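Local structure of hypothetical protein (Anabaena variabilis, 2OBN) at residues A11-E16 and W93-T98; G23-A28 and T189-V194; R31-P36 and V194-D199; I37-D42 and L70-Q75; G80-G85 and N108-P113. The protein is of unknown function but joins a Rossmann-like domain to a P-loop domain, a combination that suggests nucleotide binding. The protein carries 2 engineered substitutions. One frame throughout, in Å; residues are numbered along the deposited sequence.

Following the chain, contact 1 starts on the first strand, 10-13, and closes on helix 92-101. Helix 24-32 comes next: its start opens contact 2 and its end opens contact 3. Both close more than 150 residues later on helix 191-197, where they share Val194, so that the Rossmann-like part is tied to the P-loop part. Contact 4 (37-42 with 70-75) is a short closure nested inside contacts 1, 2 and 3. Contact 5 (80-85 with 108-113) follows it in series, crosses contact 1 and nests inside contacts 2 and 3. Contacts 1, 2 and 3 cross one another. Contact 4 ties strand 37-41 to the loop before strand 76-79; contact 5 joins two loops leaving the sheet.

Contact 1. Residues A11-E16 and W93-T98; sequences AILLHE and WIELKT
Glu95 of helix 92-101 meets both Leu13, the last residue of strand 10-13, and His15 in the loop that follows, and these three side chains bury most of the surface. Its aliphatic part serves Leu13: CD1 of the leucine lies 3.8 Å from Glu95 CB and hardly farther from CG, the two chains crossing at a slant. Leu13 reaches the helix with CG anti to its own backbone nitrogen (chi1 -175°). On its other branch, CD2 is 4.4 Å from CD2 of Leu96, a looser apolar touch.

The carboxylate of Glu95 serves His15. A bend at chi2 (-67°) turns the carboxylate toward the imidazole, so that OE2 arrives at its edge, in the ring plane, and accepts a hydrogen bond from His15 NE2 at 2.7 Å. OE2 uses its anti lone pair, on the side away from OE1. Ring and carboxylate are nearly coplanar, 22° apart, although the N-H points somewhat off the line to the acceptor.

The helix packs here on one face of the parallel sheet, where Leu13 and Leu96 also touch Leu77 of the adjacent strand 76-79. All the residues that touch are buried, so the polar pair sits within a largely apolar layer. Each partner has a further contact: His15 ND1 accepts from the backbone N-H of Arg43, and that of Val66 reaches Glu95 OE2 weakly. With ND1 acting as acceptor and NE2 as donor, the arrangement is consistent with the imidazole tautomer that carries its proton on NE2.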
# COMPACT_ATOMS: atom_id res chain seq x y z
N ALA B 11 11.80 29.93 -3.66
CA ALA B 11 11.22 30.21 -4.95
C ALA B 11 10.46 28.92 -5.28
O ALA B 11 11.01 27.83 -5.11
CB ALA B 11 12.29 30.49 -5.98
N ILE B 12 9.20 29.03 -5.69
CA ILE B 12 8.41 27.85 -6.03
C ILE B 12 8.29 27.72 -7.54
O ILE B 12 7.82 28.65 -8.21
CB ILE B 12 6.99 27.92 -5.43
CG1 ILE B 12 7.07 28.13 -3.92
CG2 ILE B 12 6.19 26.64 -5.77
CD1 ILE B 12 5.74 28.25 -3.29
N LEU B 13 8.75 26.59 -8.08
CA LEU B 13 8.62 26.31 -9.51
C LEU B 13 7.14 25.98 -9.67
O LEU B 13 6.67 25.00 -9.09
CB LEU B 13 9.49 25.12 -9.94
CG LEU B 13 9.52 24.83 -11.45
CD1 LEU B 13 10.24 25.97 -12.19
CD2 LEU B 13 10.17 23.49 -11.75
N LEU B 14 6.41 26.80 -10.41
CA LEU B 14 4.96 26.62 -10.51
C LEU B 14 4.41 26.92 -11.91
O LEU B 14 3.29 27.41 -12.02
CB LEU B 14 4.29 27.50 -9.43
CG LEU B 14 2.83 27.30 -8.96
CD1 LEU B 14 2.46 25.87 -8.61
CD2 LEU B 14 2.56 28.20 -7.76
N HIS B 15 5.19 26.60 -12.96
CA HIS B 15 4.77 26.83 -14.35
C HIS B 15 3.48 26.11 -14.68
O HIS B 15 3.42 24.88 -14.55
CB HIS B 15 5.81 26.37 -15.38
CG HIS B 15 7.09 27.13 -15.35
ND1 HIS B 15 7.17 28.46 -15.71
CD2 HIS B 15 8.35 26.75 -15.04
CE1 HIS B 15 8.42 28.86 -15.59
NE2 HIS B 15 9.16 27.84 -15.19
N GLU B 16 2.47 26.87 -15.12
CA GLU B 16 1.14 26.33 -15.47
C GLU B 16 0.29 25.84 -14.29
O GLU B 16 -0.85 25.45 -14.49
CB GLU B 16 1.23 25.21 -16.51
CG GLU B 16 2.00 25.59 -17.76
CD GLU B 16 1.93 24.53 -18.84
OE1 GLU B 16 2.17 23.33 -18.54
OE2 GLU B 16 1.63 24.90 -20.00
N TRP B 93 14.16 20.51 -16.62
CA TRP B 93 15.62 20.46 -16.46
C TRP B 93 16.34 21.81 -16.53
O TRP B 93 17.22 22.08 -15.72
CB TRP B 93 16.26 19.50 -17.49
CG TRP B 93 15.77 18.10 -17.37
CD1 TRP B 93 14.92 17.46 -18.22
CD2 TRP B 93 16.06 17.17 -16.32
NE1 TRP B 93 14.68 16.18 -17.78
CE2 TRP B 93 15.37 15.98 -16.61
CE3 TRP B 93 16.85 17.23 -15.16
CZ2 TRP B 93 15.44 14.85 -15.79
CZ3 TRP B 93 16.92 16.11 -14.35
CH2 TRP B 93 16.21 14.94 -14.66
N ILE B 94 15.96 22.64 -17.49
CA ILE B 94 16.57 23.97 -17.63
C ILE B 94 16.41 24.77 -16.34
O ILE B 94 17.38 25.36 -15.84
CB ILE B 94 15.97 24.75 -18.83
CG1 ILE B 94 16.39 24.11 -20.16
CG2 ILE B 94 16.44 26.21 -18.80
CD1 ILE B 94 15.62 24.63 -21.37
N GLU B 95 15.18 24.77 -15.81
CA GLU B 95 14.87 25.51 -14.58
C GLU B 95 15.62 24.95 -13.37
O GLU B 95 16.14 25.71 -12.55
CB GLU B 95 13.36 25.52 -14.32
CG GLU B 95 12.50 26.28 -15.37
CD GLU B 95 12.73 27.81 -15.40
OE1 GLU B 95 13.88 28.27 -15.56
OE2 GLU B 95 11.74 28.57 -15.31
N LEU B 96 15.70 23.63 -13.30
CA LEU B 96 16.40 22.95 -12.22
C LEU B 96 17.89 23.28 -12.27
O LEU B 96 18.48 23.71 -11.28
CB LEU B 96 16.19 21.43 -12.29
CG LEU B 96 14.74 20.94 -12.24
CD1 LEU B 96 14.66 19.41 -12.28
CD2 LEU B 96 13.98 21.48 -11.03
N LYS B 97 18.49 23.10 -13.45
CA LYS B 97 19.92 23.37 -13.63
C LYS B 97 20.29 24.83 -13.36
O LYS B 97 21.34 25.10 -12.78
CB LYS B 97 20.36 22.97 -15.04
CG LYS B 97 20.36 21.46 -15.28
CD LYS B 97 20.90 21.12 -16.64
CE LYS B 97 21.04 19.63 -16.84
NZ LYS B 97 21.76 19.36 -18.12
N THR B 98 19.43 25.76 -13.77
CA THR B 98 19.64 27.19 -13.55
C THR B 98 19.68 27.52 -12.05
O THR B 98 20.50 28.34 -11.61
CB THR B 98 18.53 28.03 -14.22
OG1 THR B 98 18.48 27.71 -15.62
CG2 THR B 98 18.78 29.52 -14.04

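Contact 2. Residues G23-A28 and T189-V194; sequences GKTGLA and TGQTGV
Two helix starts meet side by side at a domain interface, with Thr25 of helix 24-32 against Thr192 of helix 191-197. The first helix follows the opening strand of the Rossmann-like sheet, and the second belongs to the P-loop part of the chain. Each begins just after a glycine in the N-cap position, Gly23 and Gly190. The backbones come close, Thr25 CA and Thr192 CA being 5.7 Å apart, as befits a helix pair spaced by short side chains.

The two threonines slide past each other in opposite directions. Both place OG1 beside their own backbone nitrogen (chi1 -61° in Thr25 and -58° in Thr192), and the hydroxyl oxygens end 3.4 Å apart, a weak hydrogen bond at most. Thr192 OG1 also rests against the methyl of Thr25, 3.6 Å from CG2, so the meeting is as much van der Waals as polar. One turn farther along the first helix, the CB of Ala28 presses on CG2 of Thr192 at 3.5 Å, closer than carbon atoms usually pack. Thr192 is thus held along both of its branches.

Gln191 adds a lighter touch: its bent chain crosses Thr25 at about a right angle, with NE2 4.0 Å from Thr25 OG1, too far for a bond.

Around this pair, Gly26 ties helix 24-32 to the loop just after strand 76-79 through a backbone bond with Gly80. On the other helix, Gln191 and Val194 pack on Val133, in the loop that follows strand 130-132.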
# COMPACT_ATOMS: atom_id res chain seq x y z
N GLY B 23 -0.46 22.46 -10.23
CA GLY B 23 0.26 23.10 -9.12
C GLY B 23 -0.28 22.90 -7.71
O GLY B 23 -0.02 23.74 -6.84
N LYS B 24 -0.99 21.80 -7.45
CA LYS B 24 -1.58 21.55 -6.12
C LYS B 24 -0.59 21.71 -4.98
O LYS B 24 -0.91 22.27 -3.94
CB LYS B 24 -2.23 20.16 -6.04
N THR B 25 0.62 21.21 -5.16
CA THR B 25 1.66 21.28 -4.14
C THR B 25 2.08 22.74 -3.93
O THR B 25 2.07 23.22 -2.81
CB THR B 25 2.88 20.39 -4.53
OG1 THR B 25 2.46 19.01 -4.63
CG2 THR B 25 4.00 20.49 -3.49
N GLY B 26 2.42 23.43 -5.01
CA GLY B 26 2.83 24.83 -4.94
C GLY B 26 1.79 25.72 -4.29
O GLY B 26 2.11 26.55 -3.44
N LEU B 27 0.52 25.57 -4.67
CA LEU B 27 -0.54 26.38 -4.06
C LEU B 27 -0.75 26.04 -2.60
O LEU B 27 -1.12 26.90 -1.80
CB LEU B 27 -1.84 26.21 -4.82
CG LEU B 27 -1.84 26.69 -6.27
CD1 LEU B 27 -3.08 26.16 -7.00
CD2 LEU B 27 -1.78 28.20 -6.34
N ALA B 28 -0.56 24.77 -2.24
CA ALA B 28 -0.70 24.39 -0.84
C ALA B 28 0.39 25.07 -0.02
O ALA B 28 0.11 25.61 1.05
CB ALA B 28 -0.65 22.88 -0.69
N THR B 189 1.51 13.07 6.08
CA THR B 189 1.52 11.76 5.44
C THR B 189 1.69 11.82 3.89
O THR B 189 1.56 10.80 3.20
CB THR B 189 0.23 11.04 5.76
OG1 THR B 189 -0.87 11.82 5.27
CG2 THR B 189 0.08 10.84 7.26
N GLY B 190 1.99 13.01 3.35
CA GLY B 190 2.21 13.21 1.91
C GLY B 190 3.34 14.19 1.72
O GLY B 190 3.77 14.85 2.68
N GLN B 191 3.85 14.30 0.49
CA GLN B 191 5.01 15.19 0.20
C GLN B 191 4.75 16.67 0.57
O GLN B 191 5.62 17.33 1.16
CB GLN B 191 5.52 15.05 -1.26
CG GLN B 191 4.61 15.58 -2.40
CD GLN B 191 3.42 14.71 -2.66
OE1 GLN B 191 3.31 13.61 -2.11
NE2 GLN B 191 2.51 15.18 -3.50
N THR B 192 3.55 17.16 0.25
CA THR B 192 3.17 18.53 0.59
C THR B 192 3.20 18.73 2.10
O THR B 192 3.78 19.69 2.59
CB THR B 192 1.76 18.87 0.10
OG1 THR B 192 1.69 18.70 -1.32
CG2 THR B 192 1.38 20.30 0.45
N GLY B 193 2.55 17.82 2.81
CA GLY B 193 2.49 17.89 4.26
C GLY B 193 3.87 17.85 4.87
O GLY B 193 4.15 18.57 5.81
N VAL B 194 4.73 16.98 4.33
CA VAL B 194 6.11 16.85 4.82
C VAL B 194 6.91 18.11 4.52
O VAL B 194 7.72 18.54 5.33
CB VAL B 194 6.81 15.60 4.24
CG1 VAL B 194 8.28 15.56 4.62
CG2 VAL B 194 6.10 14.34 4.72

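Contact 3. Residues R31-P36 and V194-D199; sequences RYSEAP and VMLEGD
Leu196 drives a methyl group into the backbone at the end of helix 24-32: its CD2 lies 3.4 Å from Ser33 N, nearer than to any side-chain atom across the contact. The same methyl is 3.7 Å from Ser33 CB, while the other branch, CD1, sits 3.6 Å from CB of Tyr32. The leucine therefore straddles the junction of the two residues, CD1 on Tyr32 and CD2 mainly on Ser33, its first torsion (chi1 -79°) swinging both methyls toward the end of helix 24-32.

The Tyr32 ring leads away from this spot. Arg31 CG lies over the centre of one ring face, and the phenol OH bonds to Ser168 on helix 166-179, so Tyr32 reaches a second helix of the P-loop part. Beyond it the chain turns through an ST turn, in which Ser33 OG accepts from the N-H of Ala35 at 3.1 Å.

A water links the backbones of the two segments: it accepts from Glu34 N at 2.9 Å and donates weakly to Leu196 O at 3.4 Å. Cohesion between 31-36 and 194-199 thus comes mainly from dispersion around one leucine, and the one polar link found between them runs through a single water, weak on the Leu196 side.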
# COMPACT_ATOMS: atom_id res chain seq x y z
N ARG B 31 -0.40 28.62 0.41
CA ARG B 31 -1.50 28.80 1.34
C ARG B 31 -1.08 28.55 2.79
O ARG B 31 -1.61 29.20 3.69
CB ARG B 31 -2.68 27.89 0.94
CG ARG B 31 -3.90 27.99 1.85
CD ARG B 31 -5.10 27.15 1.37
NE ARG B 31 -5.95 27.89 0.43
CZ ARG B 31 -6.06 27.70 -0.89
NH1 ARG B 31 -5.40 26.72 -1.54
NH2 ARG B 31 -6.87 28.48 -1.59
N TYR B 32 -0.14 27.63 3.03
CA TYR B 32 0.18 27.28 4.40
C TYR B 32 1.62 27.47 4.92
O TYR B 32 1.82 27.55 6.12
CB TYR B 32 -0.24 25.83 4.64
CG TYR B 32 -1.74 25.57 4.52
CD1 TYR B 32 -2.64 26.16 5.42
CD2 TYR B 32 -2.25 24.69 3.57
CE1 TYR B 32 -4.00 25.91 5.35
CE2 TYR B 32 -3.61 24.44 3.50
CZ TYR B 32 -4.48 25.04 4.40
OH TYR B 32 -5.83 24.79 4.33
N SER B 33 2.62 27.57 4.04
CA SER B 33 4.01 27.65 4.52
C SER B 33 4.39 28.95 5.22
O SER B 33 4.17 30.04 4.68
CB SER B 33 4.97 27.43 3.35
OG SER B 33 6.31 27.46 3.78
N GLU B 34 4.98 28.84 6.41
CA GLU B 34 5.47 29.99 7.16
C GLU B 34 6.86 30.41 6.67
O GLU B 34 7.42 31.38 7.16
CB GLU B 34 5.55 29.69 8.67
CG GLU B 34 4.21 29.57 9.41
CD GLU B 34 4.38 29.18 10.88
N ALA B 35 7.42 29.69 5.70
CA ALA B 35 8.73 30.02 5.16
C ALA B 35 8.67 31.33 4.39
O ALA B 35 7.61 31.69 3.89
CB ALA B 35 9.21 28.91 4.23
N PRO B 36 9.80 32.05 4.31
CA PRO B 36 9.79 33.29 3.52
C PRO B 36 9.83 32.98 2.01
O PRO B 36 10.91 32.80 1.43
CB PRO B 36 11.05 34.02 4.01
CG PRO B 36 11.95 32.95 4.53
CD PRO B 36 11.10 31.79 4.93
N VAL B 194 4.73 16.98 4.33
CA VAL B 194 6.11 16.85 4.82
C VAL B 194 6.91 18.11 4.52
O VAL B 194 7.72 18.54 5.33
CB VAL B 194 6.81 15.60 4.24
CG1 VAL B 194 8.28 15.56 4.62
CG2 VAL B 194 6.10 14.34 4.72
N MSE B 195 6.69 18.71 3.35
CA MSE B 195 7.33 19.98 2.98
C MSE B 195 6.91 21.12 3.91
O MSE B 195 7.72 21.99 4.25
CB MSE B 195 7.05 20.35 1.53
CG MSE B 195 7.96 19.63 0.58
SE MSE B 195 7.60 20.02 -1.27
CE MSE B 195 6.40 18.62 -1.67
N LEU B 196 5.64 21.12 4.32
CA LEU B 196 5.15 22.11 5.26
C LEU B 196 5.72 21.95 6.66
O LEU B 196 6.19 22.90 7.27
CB LEU B 196 3.63 22.07 5.37
CG LEU B 196 2.84 22.73 4.26
CD1 LEU B 196 1.37 22.58 4.55
CD2 LEU B 196 3.22 24.21 4.14
N GLU B 197 5.64 20.73 7.18
CA GLU B 197 6.09 20.46 8.54
C GLU B 197 7.58 20.26 8.64
O GLU B 197 8.15 20.46 9.71
CB GLU B 197 5.37 19.23 9.09
CG GLU B 197 3.88 19.45 9.29
CD GLU B 197 3.59 20.53 10.34
OE1 GLU B 197 4.23 20.50 11.41
OE2 GLU B 197 2.72 21.38 10.09
N GLY B 198 8.21 19.85 7.54
CA GLY B 198 9.63 19.56 7.52
C GLY B 198 9.90 18.15 8.02
O GLY B 198 11.07 17.76 8.15
N ASP B 199 8.85 17.40 8.32
CA ASP B 199 8.98 16.03 8.81
C ASP B 199 7.65 15.27 8.59
O ASP B 199 6.62 15.86 8.27
CB ASP B 199 9.37 16.04 10.29
CG ASP B 199 10.17 14.80 10.71
OD1 ASP B 199 10.07 13.72 10.07
OD2 ASP B 199 10.93 14.91 11.70
O HOH W 1 5.75 26.22 7.36

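Contact 4. Residues I37-D42 and L70-Q75; sequences IVAVID and LEYKPQ
The ring of Tyr72 is approached obliquely from strand 37-41 by two groups, the carbonyl oxygen of Val38 and the methyl of Ala39. Val38 O is 3.6 Å from Tyr72 CG, at the root of the ring, and Ala39 CB is 4.3 Å from CD2. The phenol end leads away from the strand, and the tyrosine side chain also touches Pro61.

Val38 makes the larger part of the contact. Its side chain and that of Tyr72 slide past each other in opposite directions, with CG2 of the valine 3.8 Å from Tyr72 CB and 3.6 Å from Tyr72 O. The same methyl lies 3.8 Å from CB of Pro74, so it is wedged between two residues of the loop; this is the branch that stands between the valine's own backbone nitrogen and carbonyl carbon.

Local backbone geometry prepares both sides. Val38 departs from an extended conformation (psi -12°), and the CB atoms of Val38 and Ala39, though consecutive on a strand, both face the loop. In the loop, Lys73 N bonds to Leu70 O at 2.8 Å, and the chain then turns through Lys73, with positive phi, into Pro74, which also packs on Ala11 of strand 10-13.

Residues 70-75 carry the chain from helix 66-69 across strands 37-41 and 10-13 to strand 76-79. That passage belongs to the beta-alpha-beta crossover between strands 62-63 and 76-79, by which a Rossmann-type sheet with strand order 3-2-1-4 changes from one half to the other.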
# COMPACT_ATOMS: atom_id res chain seq x y z
N ILE B 37 8.65 32.91 1.40
CA ILE B 37 8.56 32.64 -0.03
C ILE B 37 8.70 33.97 -0.78
O ILE B 37 7.81 34.82 -0.70
CB ILE B 37 7.24 31.92 -0.37
CG1 ILE B 37 7.23 30.54 0.29
CG2 ILE B 37 7.07 31.83 -1.88
CD1 ILE B 37 5.84 29.85 0.34
N VAL B 38 9.82 34.13 -1.48
CA VAL B 38 10.18 35.37 -2.18
C VAL B 38 9.80 35.42 -3.67
O VAL B 38 9.89 36.48 -4.29
CB VAL B 38 11.70 35.70 -2.03
CG1 VAL B 38 12.07 35.77 -0.58
CG2 VAL B 38 12.60 34.68 -2.75
N ALA B 39 9.42 34.29 -4.25
CA ALA B 39 8.97 34.28 -5.64
C ALA B 39 8.20 33.02 -5.98
O ALA B 39 8.43 31.95 -5.42
CB ALA B 39 10.16 34.44 -6.59
N VAL B 40 7.25 33.20 -6.90
CA VAL B 40 6.45 32.15 -7.51
C VAL B 40 6.85 32.20 -8.98
O VAL B 40 6.78 33.26 -9.61
CB VAL B 40 4.95 32.40 -7.36
CG1 VAL B 40 4.15 31.50 -8.30
CG2 VAL B 40 4.51 32.20 -5.91
N ILE B 41 7.28 31.07 -9.52
CA ILE B 41 7.75 31.00 -10.89
C ILE B 41 6.69 30.37 -11.77
O ILE B 41 6.43 29.16 -11.68
CB ILE B 41 9.08 30.21 -10.97
CG1 ILE B 41 10.16 30.93 -10.16
CG2 ILE B 41 9.55 30.05 -12.42
CD1 ILE B 41 11.34 30.04 -9.79
N ASP B 42 6.07 31.19 -12.62
CA ASP B 42 5.05 30.72 -13.56
C ASP B 42 4.98 31.68 -14.75
O ASP B 42 4.50 32.81 -14.62
CB ASP B 42 3.69 30.59 -12.87
CG ASP B 42 2.60 30.02 -13.77
OD1 ASP B 42 2.90 29.61 -14.92
OD2 ASP B 42 1.44 29.96 -13.33
N LEU B 70 15.86 35.13 -9.50
CA LEU B 70 17.15 35.41 -8.85
C LEU B 70 17.22 36.79 -8.22
O LEU B 70 17.89 36.97 -7.20
CB LEU B 70 18.32 35.23 -9.83
CG LEU B 70 18.50 33.84 -10.45
CD1 LEU B 70 19.77 33.82 -11.29
CD2 LEU B 70 18.53 32.74 -9.39
N GLU B 71 16.52 37.73 -8.83
CA GLU B 71 16.44 39.12 -8.36
C GLU B 71 16.00 39.19 -6.89
O GLU B 71 16.39 40.11 -6.17
CB GLU B 71 15.43 39.86 -9.25
CG GLU B 71 15.41 41.37 -9.10
CD GLU B 71 14.46 42.04 -10.09
OE1 GLU B 71 13.56 41.36 -10.63
OE2 GLU B 71 14.61 43.26 -10.32
N TYR B 72 15.19 38.22 -6.46
CA TYR B 72 14.67 38.14 -5.09
C TYR B 72 15.53 37.32 -4.15
O TYR B 72 15.17 37.13 -2.99
CB TYR B 72 13.23 37.60 -5.13
CG TYR B 72 12.33 38.52 -5.92
CD1 TYR B 72 11.79 39.66 -5.33
CD2 TYR B 72 12.07 38.29 -7.26
CE1 TYR B 72 10.99 40.52 -6.05
CE2 TYR B 72 11.26 39.15 -7.99
CZ TYR B 72 10.72 40.26 -7.38
OH TYR B 72 9.93 41.13 -8.10
N LYS B 73 16.68 36.86 -4.66
CA LYS B 73 17.67 36.10 -3.90
C LYS B 73 17.14 34.86 -3.19
O LYS B 73 17.37 34.71 -1.99
CB LYS B 73 18.37 37.03 -2.90
N PRO B 74 16.43 33.96 -3.92
CA PRO B 74 15.97 32.73 -3.27
C PRO B 74 17.15 31.78 -3.03
O PRO B 74 18.12 31.78 -3.78
CB PRO B 74 14.99 32.12 -4.29
CG PRO B 74 15.45 32.64 -5.61
CD PRO B 74 16.03 34.02 -5.33
N GLN B 75 17.04 30.99 -1.98
CA GLN B 75 18.07 30.06 -1.60
C GLN B 75 17.69 28.62 -1.95
O GLN B 75 18.58 27.76 -2.06
CB GLN B 75 18.34 30.20 -0.11
CG GLN B 75 18.98 31.54 0.27
CD GLN B 75 18.84 31.85 1.74
OE1 GLN B 75 17.72 32.01 2.24
NE2 GLN B 75 19.96 31.98 2.44

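Contact 5. Residues G80-G85 and N108-P113; sequences GIAPKG and NGLHTP
Ala82 and Leu110 face each other, their CA atoms 6.9 Å apart, across two irregular loops of the Rossmann-like sheet. Residues 80-85 leave strand 76-79 and residues 108-113 leave its parallel neighbour, 105-108, so both segments run on from the same end of the sheet. The first stays largely extended through Ile81 and Ala82, while the second bends at Gly109.

An Asx turn shapes that bend. Asn108 OD1 accepts from Leu110 N at 3.1 Å, the donor standing well above the plane of the amide carbonyl, 61° out of it. The other end of the same amide spans the loop: ND2 gives a bond to Thr112 O at 2.8 Å, with the acceptor lying in the amide plane. ND2 also bonds to Asp132 OD1 on strand 130-132, so three partners fix the rotation of the Asn108 side chain and bind the loop to the next strand.

Across the contact, Leu110 does the work. With CG anti to the carbonyl carbon (chi1 -60°) and the chain extended beyond it, CD2 is carried across to 80-85; the side chain touches Ile88 as well. His111, next in the chain, turns to the second subunit, where its NE2 bonds to Asp209 of that chain. The touch between the loops is purely van der Waals and falls to a single methyl: Leu110 CD2 rests 3.6 Å from Ala82 CB and 3.6 Å from the backbone oxygen of Ile81.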
# COMPACT_ATOMS: atom_id res chain seq x y z
N GLY B 80 6.79 22.80 -7.24
CA GLY B 80 5.39 22.92 -6.89
C GLY B 80 4.44 22.46 -7.97
O GLY B 80 3.25 22.73 -7.88
N ILE B 81 4.95 21.77 -8.99
CA ILE B 81 4.13 21.24 -10.08
C ILE B 81 4.48 19.79 -10.37
O ILE B 81 5.56 19.33 -10.05
CB ILE B 81 4.24 22.05 -11.40
CG1 ILE B 81 5.72 22.30 -11.75
CG2 ILE B 81 3.44 23.34 -11.29
CD1 ILE B 81 5.96 22.99 -13.10
N ALA B 82 3.53 19.09 -10.97
CA ALA B 82 3.73 17.69 -11.31
C ALA B 82 2.92 17.38 -12.55
O ALA B 82 1.73 17.72 -12.60
CB ALA B 82 3.32 16.81 -10.17
N PRO B 83 3.54 16.75 -13.56
CA PRO B 83 2.78 16.44 -14.76
C PRO B 83 1.78 15.33 -14.48
O PRO B 83 2.04 14.50 -13.60
CB PRO B 83 3.85 15.92 -15.71
CG PRO B 83 4.87 15.33 -14.82
CD PRO B 83 4.93 16.25 -13.65
N LYS B 84 0.64 15.34 -15.17
CA LYS B 84 -0.34 14.25 -15.03
C LYS B 84 0.40 12.97 -15.42
O LYS B 84 0.70 12.78 -16.60
CB LYS B 84 -1.57 14.45 -15.91
N GLY B 85 0.76 12.17 -14.41
CA GLY B 85 1.52 10.92 -14.54
C GLY B 85 2.61 10.89 -15.60
O GLY B 85 2.59 10.01 -16.47
N ASN B 108 12.39 18.46 -3.94
CA ASN B 108 11.68 17.63 -4.89
C ASN B 108 10.66 16.69 -4.23
O ASN B 108 11.03 15.78 -3.51
CB ASN B 108 12.69 16.78 -5.66
CG ASN B 108 12.02 15.82 -6.62
OD1 ASN B 108 11.00 16.16 -7.22
ND2 ASN B 108 12.59 14.62 -6.79
N GLY B 109 9.38 16.92 -4.50
CA GLY B 109 8.31 16.08 -3.98
C GLY B 109 7.82 15.02 -4.95
O GLY B 109 6.97 14.22 -4.61
N LEU B 110 8.36 15.01 -6.16
CA LEU B 110 7.94 14.07 -7.18
C LEU B 110 8.42 12.68 -6.82
O LEU B 110 9.35 12.53 -6.03
CB LEU B 110 8.53 14.46 -8.53
CG LEU B 110 8.17 15.81 -9.12
CD1 LEU B 110 8.87 15.93 -10.46
CD2 LEU B 110 6.69 15.97 -9.30
N HIS B 111 7.78 11.67 -7.42
CA HIS B 111 8.15 10.27 -7.19
C HIS B 111 9.56 9.98 -7.70
O HIS B 111 10.28 9.19 -7.10
CB HIS B 111 7.18 9.29 -7.89
CG HIS B 111 5.96 8.93 -7.09
ND1 HIS B 111 6.00 8.06 -6.02
CD2 HIS B 111 4.65 9.24 -7.27
CE1 HIS B 111 4.77 7.88 -5.55
NE2 HIS B 111 3.94 8.58 -6.30
N THR B 112 9.94 10.60 -8.82
CA THR B 112 11.26 10.39 -9.42
C THR B 112 12.34 11.13 -8.60
O THR B 112 12.28 12.36 -8.46
CB THR B 112 11.30 10.89 -10.88
OG1 THR B 112 10.30 10.21 -11.66
CG2 THR B 112 12.68 10.65 -11.50
N PRO B 113 13.31 10.38 -8.04
CA PRO B 113 14.36 11.01 -7.24
C PRO B 113 15.41 11.76 -8.08
O PRO B 113 15.87 11.24 -9.10
CB PRO B 113 15.00 9.82 -6.51
CG PRO B 113 14.78 8.68 -7.41
CD PRO B 113 13.49 8.92 -8.14